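Local atomic coordinates of luciferase-like monooxygenase (Streptomyces bottropensis, PDB entry 7BIP), a protein that probably acts as a luciferase-like monooxygenase in the biosynthesis of rishirilide, a tricyclic aromatic type II polyketide. Residues E30-L35 with R337-F342; H38-V43 with V58-A63; S231-L236 with S322-S327. One frame throughout, in Å; residues are numbered along the deposited sequence.

How the interactions relate
The three interactions belong to one TIM-barrel-like fold, a curled parallel sheet with helices on its outside. Interaction 1 pairs helix 18-35 near the start of the chain with helix 332-345 near its end. Interaction 2, between strand 39-42 and the following helix 57-67, and then interaction 3, between neighbouring strands 228-236 and 320-324, both fall between those two helices in sequence, so the contact of 30-35 with 337-342 brings the two ends of the barrel sequence together. Their centres lie about 12 Å (1 and 3), 15 Å (2 and 3) and 16 Å (1 and 2) apart. Ala-32 packs on Val-40, Arg-337 meets the Tyr-235 hydroxyl, and Ser-322 reaches strand 39-42.

Interaction 1 of 3, residues E30-L35 with R337-F342; sequences ELADEL and RTMRLF
Thr-338 OG1, hydrogen-bonded to both Leu-236 N and Glu-334 O, anchors helix 332-345 to strand 228-236, and the next residue, Met-339, meets Leu-31 and Ala-32 of helix 18-35. These are outer helices of a TIM-barrel-like fold, one following the first strand of the sheet and the other its last. They run almost parallel, with segment axes 11° apart and 10.5 Å distant, and no hydrogen bond joins residues 30-35 to 337-342; the contact is made by apolar surfaces.

Met-339 touches all three residues of the first helix that take part. A bend at its last torsion (chi3 65°) turns the methyl group in against the neighbouring helix, where CE lies 3.3 Å from Ala-32 N, a tight approach, and 3.8 Å from Ala-32 CB. Leu-31 and Met-339 run alongside each other from opposite helices, Leu-31 CD2 resting against Met-339 CB at 4.0 Å. Ile-5 of strand 2-6 touches both Ala-32 and Met-339, seating the two helices on the sheet.

Toward the solvent, Arg-340 stretches out from CG to NE and lies roughly perpendicular to Leu-31. Leu-31 CD2 lies over one face of the guanidinium, while CD1 comes within 3.8 Å of Arg-340 NH2. One turn later Leu-35 CD1 reaches both Met-339 and Arg-340, and its closest contact is Met-339 O at 3.7 Å.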
loop_
_atom_site.group_PDB
_atom_site.type_symbol
_atom_site.label_atom_id
_atom_site.label_comp_id
_atom_site.label_asym_id
_atom_site.label_seq_id
_atom_site.Cartn_x
_atom_site.Cartn_y
_atom_site.Cartn_z
ATOM N N GLU A 30 7.639 15.739 -0.145
ATOM C CA GLU A 30 7.187 17.000 0.457
ATOM C C GLU A 30 7.797 18.204 -0.248
ATOM O O GLU A 30 7.113 19.204 -0.495
ATOM C CB GLU A 30 7.552 17.031 1.943
ATOM C CG GLU A 30 6.732 16.060 2.814
ATOM C CD GLU A 30 7.286 15.937 4.231
ATOM O OE1 GLU A 30 8.283 16.616 4.544
ATOM O OE2 GLU A 30 6.729 15.169 5.046
ATOM N N LEU A 31 9.092 18.130 -0.568
ATOM C CA LEU A 31 9.733 19.232 -1.273
ATOM C C LEU A 31 9.147 19.412 -2.670
ATOM O O LEU A 31 8.980 20.544 -3.137
ATOM C CB LEU A 31 11.242 18.999 -1.324
ATOM C CG LEU A 31 12.082 20.191 -1.778
ATOM C CD1 LEU A 31 12.037 21.311 -0.736
ATOM C CD2 LEU A 31 13.524 19.749 -2.020
ATOM N N ALA A 32 8.823 18.312 -3.360
ATOM C CA ALA A 32 8.128 18.426 -4.642
ATOM C C ALA A 32 6.824 19.207 -4.484
ATOM O O ALA A 32 6.503 20.092 -5.292
ATOM C CB ALA A 32 7.854 17.029 -5.208
ATOM N N ASP A 33 6.054 18.871 -3.450
ATOM C CA ASP A 33 4.821 19.591 -3.132
ATOM C C ASP A 33 5.086 21.080 -2.913
ATOM O O ASP A 33 4.439 21.939 -3.521
ATOM C CB ASP A 33 4.198 18.954 -1.887
ATOM C CG ASP A 33 2.691 19.126 -1.809
ATOM O OD1 ASP A 33 2.026 19.071 -2.858
ATOM O OD2 ASP A 33 2.182 19.282 -0.678
ATOM N N GLU A 34 6.055 21.398 -2.058
ATOM C CA GLU A 34 6.301 22.784 -1.671
ATOM C C GLU A 34 6.803 23.613 -2.845
ATOM O O GLU A 34 6.410 24.774 -3.002
ATOM C CB GLU A 34 7.315 22.832 -0.530
ATOM C CG GLU A 34 6.860 22.136 0.748
ATOM C CD GLU A 34 8.016 21.839 1.699
ATOM O OE1 GLU A 34 9.148 22.308 1.436
ATOM O OE2 GLU A 34 7.787 21.144 2.714
ATOM N N LEU A 35 7.664 23.028 -3.683
ATOM C CA LEU A 35 8.325 23.781 -4.744
ATOM C C LEU A 35 7.490 23.892 -6.012
ATOM O O LEU A 35 7.887 24.631 -6.918
ATOM C CB LEU A 35 9.682 23.149 -5.087
ATOM C CG LEU A 35 10.763 23.202 -4.001
ATOM C CD1 LEU A 35 12.020 22.474 -4.462
ATOM C CD2 LEU A 35 11.081 24.653 -3.645
ATOM N N ARG A 337 19.079 19.698 -3.432
ATOM C CA ARG A 337 19.681 20.798 -4.186
ATOM C C ARG A 337 19.252 20.756 -5.645
ATOM O O ARG A 337 18.907 21.792 -6.228
ATOM C CB ARG A 337 21.209 20.749 -4.080
ATOM C CG ARG A 337 21.900 21.772 -4.988
ATOM C CD ARG A 337 23.415 21.788 -4.767
ATOM N NE ARG A 337 24.037 20.563 -5.233
ATOM C CZ ARG A 337 25.346 20.344 -5.212
ATOM N NH1 ARG A 337 26.166 21.279 -4.721
ATOM N NH2 ARG A 337 25.827 19.196 -5.660
ATOM N N THR A 338 19.258 19.560 -6.248
ATOM C CA THR A 338 18.793 19.412 -7.622
ATOM C C THR A 338 17.378 19.941 -7.765
ATOM O O THR A 338 17.074 20.699 -8.694
ATOM C CB THR A 338 18.846 17.938 -8.044
ATOM O OG1 THR A 338 20.207 17.518 -8.177
ATOM C CG2 THR A 338 18.128 17.726 -9.383
ATOM N N MET A 339 16.494 19.560 -6.835
ATOM C CA MET A 339 15.109 19.995 -6.941
ATOM C C MET A 339 14.987 21.498 -6.730
ATOM O O MET A 339 14.233 22.165 -7.447
ATOM C CB MET A 339 14.242 19.225 -5.949
ATOM C CG MET A 339 14.083 17.761 -6.326
ATOM S SD MET A 339 13.238 16.868 -5.019
ATOM C CE MET A 339 11.632 17.648 -5.046
ATOM N N ARG A 340 15.728 22.049 -5.760
ATOM C CA ARG A 340 15.649 23.485 -5.499
ATOM C C ARG A 340 16.174 24.297 -6.679
ATOM O O ARG A 340 15.582 25.323 -7.039
ATOM C CB ARG A 340 16.411 23.831 -4.220
ATOM C CG ARG A 340 15.720 23.317 -2.967
ATOM C CD ARG A 340 16.201 24.002 -1.696
ATOM N NE ARG A 340 15.409 23.567 -0.546
ATOM C CZ ARG A 340 15.803 22.645 0.325
ATOM N NH1 ARG A 340 16.991 22.065 0.187
ATOM N NH2 ARG A 340 15.014 22.305 1.337
ATOM N N LEU A 341 17.270 23.855 -7.305
ATOM C CA LEU A 341 17.794 24.589 -8.453
ATOM C C LEU A 341 16.840 24.501 -9.637
ATOM O O LEU A 341 16.634 25.486 -10.353
ATOM C CB LEU A 341 19.178 24.055 -8.832
ATOM C CG LEU A 341 20.332 24.441 -7.904
ATOM C CD1 LEU A 341 21.609 23.672 -8.292
ATOM C CD2 LEU A 341 20.586 25.947 -7.911
ATOM N N PHE A 342 16.244 23.326 -9.854
ATOM C CA PHE A 342 15.286 23.188 -10.939
ATOM C C PHE A 342 14.083 24.086 -10.705
ATOM O O PHE A 342 13.601 24.744 -11.629
ATOM C CB PHE A 342 14.846 21.728 -11.079
ATOM C CG PHE A 342 14.229 21.408 -12.409
ATOM C CD1 PHE A 342 14.971 20.781 -13.400
ATOM C CD2 PHE A 342 12.909 21.743 -12.682
ATOM C CE1 PHE A 342 14.407 20.494 -14.633
ATOM C CE2 PHE A 342 12.348 21.448 -13.918
ATOM C CZ PHE A 342 13.100 20.834 -14.887
#

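Interaction 2 of 3, residues H38-V43 with V58-A63; sequences HHVKTV and VTFLAA
Val-40 and Thr-42 of strand 39-42 pack on Phe-60 and Leu-61 of helix 57-67, within a beta-alpha-beta unit of the TIM-barrel-like fold that strand 72-78 completes. Strand and helix run nearly antiparallel, at 156°, with segment axes 8.9 Å apart.

At the start of the strand, His-38 ND1 and His-39 ND1 share a hydrogen bond of 3.0 Å that lies in the plane of both rings, which should hold the two imidazoles in fixed orientations. His-39 uses its other nitrogen, NE2, to bond Ser-322 OG. Val-40 then points to the helix: its CG1 reaches the edge of the Phe-60 ring, 4.2 Å from CE2, and Leu-61 CD2 rests against its carbonyl oxygen, 3.7 Å from Val-40 O. Lys-41 turns the other way, and its NZ is bonded to both Ser-322 OG and His-229 ND1; the residue belongs to a calcium site observed for this protein, although no metal is bound to it here.

Thr-42 faces the helix again and divides its two branches. OG1, set opposite the backbone N (chi1 -165°), bonds to Leu-7 O, which leaves the methyl to meet the helix. Met-94 of the second subunit also packs on Phe-60, so helix 57-67 takes part in the dimer contact. Thr-42 CG2 touches both helix side chains, lying 3.9 Å from Phe-60 CD2, obliquely to the ring, and 4.0 Å from Leu-61 CG.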
loop_
_atom_site.group_PDB
_atom_site.type_symbol
_atom_site.label_atom_id
_atom_site.label_comp_id
_atom_site.label_asym_id
_atom_site.label_seq_id
_atom_site.Cartn_x
_atom_site.Cartn_y
_atom_site.Cartn_z
ATOM N N HIS A 38 5.067 18.885 -10.566
ATOM C CA HIS A 38 3.790 18.363 -11.057
ATOM C C HIS A 38 3.398 17.052 -10.374
ATOM O O HIS A 38 2.214 16.832 -10.092
ATOM C CB HIS A 38 3.875 18.179 -12.577
ATOM C CG HIS A 38 2.686 17.497 -13.180
ATOM N ND1 HIS A 38 2.713 16.182 -13.590
ATOM C CD2 HIS A 38 1.439 17.951 -13.446
ATOM C CE1 HIS A 38 1.532 15.853 -14.086
ATOM N NE2 HIS A 38 0.741 16.909 -14.006
ATOM N N HIS A 39 4.359 16.173 -10.100
ATOM C CA HIS A 39 4.025 14.841 -9.603
ATOM C C HIS A 39 5.208 14.245 -8.849
ATOM O O HIS A 39 6.329 14.756 -8.902
ATOM C CB HIS A 39 3.611 13.910 -10.750
ATOM C CG HIS A 39 4.725 13.604 -11.703
ATOM N ND1 HIS A 39 4.841 14.222 -12.927
ATOM C CD2 HIS A 39 5.767 12.740 -11.616
ATOM C CE1 HIS A 39 5.909 13.759 -13.553
ATOM N NE2 HIS A 39 6.488 12.858 -12.780
ATOM N N VAL A 40 4.923 13.146 -8.146
ATOM C CA VAL A 40 5.911 12.250 -7.550
ATOM C C VAL A 40 5.648 10.855 -8.112
ATOM O O VAL A 40 4.516 10.357 -8.044
ATOM C CB VAL A 40 5.818 12.232 -6.009
ATOM C CG1 VAL A 40 6.771 11.193 -5.429
ATOM C CG2 VAL A 40 6.129 13.625 -5.430
ATOM N N LYS A 41 6.680 10.232 -8.672
ATOM C CA LYS A 41 6.567 8.922 -9.302
ATOM C C LYS A 41 7.472 7.936 -8.568
ATOM O O LYS A 41 8.499 8.324 -8.017
ATOM C CB LYS A 41 6.969 9.017 -10.795
ATOM C CG LYS A 41 7.010 7.697 -11.565
ATOM C CD LYS A 41 7.322 7.961 -13.043
ATOM C CE LYS A 41 6.138 8.584 -13.772
ATOM N NZ LYS A 41 6.589 9.089 -15.122
ATOM N N THR A 42 7.084 6.663 -8.527
ATOM C CA THR A 42 8.031 5.629 -8.132
ATOM C C THR A 42 7.688 4.343 -8.870
ATOM O O THR A 42 6.736 4.288 -9.655
ATOM C CB THR A 42 8.069 5.439 -6.606
ATOM O OG1 THR A 42 9.246 4.692 -6.264
ATOM C CG2 THR A 42 6.837 4.686 -6.111
ATOM N N VAL A 43 8.460 3.291 -8.586
ATOM C CA VAL A 43 8.549 2.120 -9.449
ATOM C C VAL A 43 8.156 0.858 -8.678
ATOM O O VAL A 43 7.929 0.884 -7.470
ATOM C CB VAL A 43 9.964 1.964 -10.029
ATOM C CG1 VAL A 43 10.435 3.294 -10.585
ATOM C CG2 VAL A 43 10.910 1.471 -8.940
ATOM N N VAL A 58 2.450 1.450 -4.630
ATOM C CA VAL A 58 1.256 2.011 -4.004
ATOM C C VAL A 58 1.502 2.288 -2.523
ATOM O O VAL A 58 0.982 3.264 -1.974
ATOM C CB VAL A 58 0.056 1.068 -4.221
ATOM C CG1 VAL A 58 -1.139 1.466 -3.342
ATOM C CG2 VAL A 58 -0.323 1.061 -5.683
ATOM N N THR A 59 2.283 1.425 -1.844
ATOM C CA THR A 59 2.528 1.621 -0.413
ATOM C C THR A 59 3.307 2.906 -0.166
ATOM O O THR A 59 2.953 3.695 0.722
ATOM C CB THR A 59 3.284 0.415 0.170
ATOM O OG1 THR A 59 2.469 -0.758 0.050
ATOM C CG2 THR A 59 3.611 0.629 1.655
ATOM N N PHE A 60 4.344 3.159 -0.975
ATOM C CA PHE A 60 5.047 4.431 -0.851
ATOM C C PHE A 60 4.151 5.603 -1.244
ATOM O O PHE A 60 4.134 6.642 -0.570
ATOM C CB PHE A 60 6.313 4.450 -1.707
ATOM C CG PHE A 60 6.963 5.800 -1.730
ATOM C CD1 PHE A 60 7.740 6.207 -0.657
ATOM C CD2 PHE A 60 6.745 6.684 -2.779
ATOM C CE1 PHE A 60 8.324 7.470 -0.626
ATOM C CE2 PHE A 60 7.328 7.956 -2.766
ATOM C CZ PHE A 60 8.122 8.345 -1.683
ATOM N N LEU A 61 3.442 5.480 -2.368
ATOM C CA LEU A 61 2.674 6.628 -2.848
ATOM C C LEU A 61 1.512 6.986 -1.913
ATOM O O LEU A 61 1.102 8.145 -1.871
ATOM C CB LEU A 61 2.168 6.369 -4.267
ATOM C CG LEU A 61 3.269 6.287 -5.329
ATOM C CD1 LEU A 61 2.681 5.764 -6.632
ATOM C CD2 LEU A 61 3.982 7.638 -5.524
ATOM N N ALA A 62 0.968 6.025 -1.153
ATOM C CA ALA A 62 -0.054 6.390 -0.171
ATOM C C ALA A 62 0.539 7.237 0.952
ATOM O O ALA A 62 -0.074 8.224 1.389
ATOM C CB ALA A 62 -0.720 5.131 0.385
ATOM N N ALA A 63 1.746 6.887 1.401
ATOM C CA ALA A 63 2.448 7.717 2.375
ATOM C C ALA A 63 2.763 9.090 1.788
ATOM O O ALA A 63 2.522 10.118 2.428
ATOM C CB ALA A 63 3.722 7.016 2.841
#

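Interaction 3 of 3, residues S231-L236 with S322-S327; sequences SYNCYL and SLQVIS. With EDO (1,2-ethanediol), chain I.
Residues 231-233 pair in parallel with 322-324 through a ladder in which Tyr-232 N bonds Ser-322 O, Gln-324 N bonds Tyr-232 O (2.8 Å) and Cys-234 N bonds Gln-324 O. Beyond it the chains diverge, and a water donates to both Cys-234 O and Val-325 O.

On one face, Ser-231 OG approaches Ser-322 CB at 3.4 Å while its hydrogen bond goes to Asn-6. The two strands are neighbours in the curled parallel sheet of the TIM-barrel-like fold. Further along, Asn-233 and Gln-324 start out alongside each other, their amides almost perpendicular (89°); Asn-233 OD1 touches Gln-324 CG at 3.2 Å. A bend at chi2 (55°) carries the glutamine amide away from the asparagine, where NE2 donates to Ile-326 O at 2.8 Å and OE1 accepts from Phe-8 N. A 1,2-ethanediol, probably from the crystallisation liquor, makes a weak hydrogen bond to Asn-233 OD1.

The opposite face, with Tyr-232 and Leu-323, meets the outer helices 302-316 and 332-345. There Cys-234 CB packs on Leu-323 CB at 3.7 Å, and Cys-234 SG lies against Leu-323 CD2.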
loop_
_atom_site.group_PDB
_atom_site.type_symbol
_atom_site.label_atom_id
_atom_site.label_comp_id
_atom_site.label_asym_id
_atom_site.label_seq_id
_atom_site.Cartn_x
_atom_site.Cartn_y
_atom_site.Cartn_z
ATOM N N SER A 231 10.962 9.434 -18.256
ATOM C CA SER A 231 11.822 9.683 -17.101
ATOM C C SER A 231 13.248 9.955 -17.555
ATOM O O SER A 231 13.737 9.328 -18.499
ATOM C CB SER A 231 11.811 8.512 -16.115
ATOM O OG SER A 231 10.578 8.455 -15.413
ATOM N N TYR A 232 13.908 10.899 -16.880
ATOM C CA TYR A 232 15.305 11.227 -17.145
ATOM C C TYR A 232 16.051 11.316 -15.826
ATOM O O TYR A 232 15.578 11.978 -14.903
ATOM C CB TYR A 232 15.449 12.575 -17.853
ATOM C CG TYR A 232 15.018 12.641 -19.300
ATOM C CD1 TYR A 232 15.918 12.388 -20.329
ATOM C CD2 TYR A 232 13.723 13.016 -19.632
ATOM C CE1 TYR A 232 15.529 12.481 -21.658
ATOM C CE2 TYR A 232 13.324 13.105 -20.952
ATOM C CZ TYR A 232 14.232 12.844 -21.955
ATOM O OH TYR A 232 13.826 12.931 -23.257
ATOM N N ASN A 233 17.230 10.699 -15.751
ATOM C CA ASN A 233 18.107 10.955 -14.614
ATOM C C ASN A 233 18.462 12.437 -14.563
ATOM O O ASN A 233 18.733 13.066 -15.590
ATOM C CB ASN A 233 19.368 10.098 -14.708
ATOM C CG ASN A 233 19.073 8.626 -14.520
ATOM O OD1 ASN A 233 18.136 8.260 -13.810
ATOM N ND2 ASN A 233 19.863 7.772 -15.163
ATOM N N CYS A 234 18.414 13.014 -13.362
ATOM C CA CYS A 234 18.547 14.462 -13.262
ATOM C C CYS A 234 19.421 14.817 -12.073
ATOM O O CYS A 234 19.170 14.356 -10.953
ATOM C CB CYS A 234 17.164 15.123 -13.140
ATOM S SG CYS A 234 17.252 16.900 -12.993
ATOM N N TYR A 235 20.444 15.633 -12.320
ATOM C CA TYR A 235 21.311 16.124 -11.254
ATOM C C TYR A 235 21.748 17.529 -11.630
ATOM O O TYR A 235 22.321 17.725 -12.708
ATOM C CB TYR A 235 22.529 15.198 -11.059
ATOM C CG TYR A 235 23.334 15.518 -9.823
ATOM C CD1 TYR A 235 23.232 14.728 -8.690
ATOM C CD2 TYR A 235 24.180 16.614 -9.782
ATOM C CE1 TYR A 235 23.965 15.021 -7.548
ATOM C CE2 TYR A 235 24.904 16.919 -8.658
ATOM C CZ TYR A 235 24.791 16.118 -7.540
ATOM O OH TYR A 235 25.511 16.407 -6.403
ATOM N N LEU A 236 21.490 18.501 -10.750
ATOM C CA LEU A 236 21.855 19.890 -11.003
ATOM C C LEU A 236 22.801 20.387 -9.923
ATOM O O LEU A 236 22.641 20.055 -8.743
ATOM C CB LEU A 236 20.609 20.791 -11.043
ATOM C CG LEU A 236 19.842 20.935 -12.361
ATOM C CD1 LEU A 236 19.289 19.615 -12.840
ATOM C CD2 LEU A 236 18.699 21.958 -12.228
ATOM N N SER A 322 9.560 13.075 -15.790
ATOM C CA SER A 322 9.866 12.744 -14.402
ATOM C C SER A 322 11.373 12.822 -14.217
ATOM O O SER A 322 12.123 12.125 -14.913
ATOM C CB SER A 322 9.362 11.351 -14.010
ATOM O OG SER A 322 7.978 11.211 -14.257
ATOM N N LEU A 323 11.809 13.663 -13.282
ATOM C CA LEU A 323 13.231 13.857 -13.007
ATOM C C LEU A 323 13.664 12.855 -11.943
ATOM O O LEU A 323 13.233 12.939 -10.793
ATOM C CB LEU A 323 13.480 15.292 -12.550
ATOM C CG LEU A 323 12.914 16.375 -13.472
ATOM C CD1 LEU A 323 12.802 17.684 -12.708
ATOM C CD2 LEU A 323 13.792 16.537 -14.723
ATOM N N GLN A 324 14.502 11.900 -12.330
ATOM C CA GLN A 324 14.960 10.872 -11.401
ATOM C C GLN A 324 16.121 11.431 -10.574
ATOM O O GLN A 324 17.232 11.593 -11.094
ATOM C CB GLN A 324 15.364 9.623 -12.180
ATOM C CG GLN A 324 16.078 8.599 -11.330
ATOM C CD GLN A 324 15.256 8.233 -10.127
ATOM O OE1 GLN A 324 14.052 8.013 -10.237
ATOM N NE2 GLN A 324 15.888 8.183 -8.969
ATOM N N VAL A 325 15.889 11.711 -9.285
ATOM C CA VAL A 325 16.800 12.559 -8.506
ATOM C C VAL A 325 17.552 11.809 -7.414
ATOM O O VAL A 325 18.359 12.432 -6.714
ATOM C CB VAL A 325 16.065 13.769 -7.891
ATOM C CG1 VAL A 325 15.567 14.731 -8.984
ATOM C CG2 VAL A 325 14.902 13.319 -7.016
ATOM N N ILE A 326 17.350 10.503 -7.256
ATOM C CA ILE A 326 18.073 9.752 -6.233
ATOM C C ILE A 326 18.873 8.635 -6.886
ATOM O O ILE A 326 18.551 8.171 -7.984
ATOM C CB ILE A 326 17.123 9.187 -5.153
ATOM C CG1 ILE A 326 16.134 8.203 -5.778
ATOM C CG2 ILE A 326 16.392 10.324 -4.456
ATOM C CD1 ILE A 326 15.288 7.456 -4.787
ATOM N N SER A 327 19.939 8.217 -6.206
ATOM C CA SER A 327 20.745 7.100 -6.695
ATOM C C SER A 327 21.831 6.708 -5.706
ATOM O O SER A 327 22.674 7.532 -5.336
ATOM C CB SER A 327 21.394 7.417 -8.045
ATOM O OG SER A 327 22.100 6.277 -8.521
HETATM C C1 EDO I . 17.334 3.777 -14.100
HETATM O O1 EDO I . 17.570 4.295 -12.787
HETATM C C2 EDO I . 16.059 4.400 -14.656
HETATM O O2 EDO I . 16.365 5.670 -15.243
HETATM O O HOH W 1 19.735 14.705 -8.122
#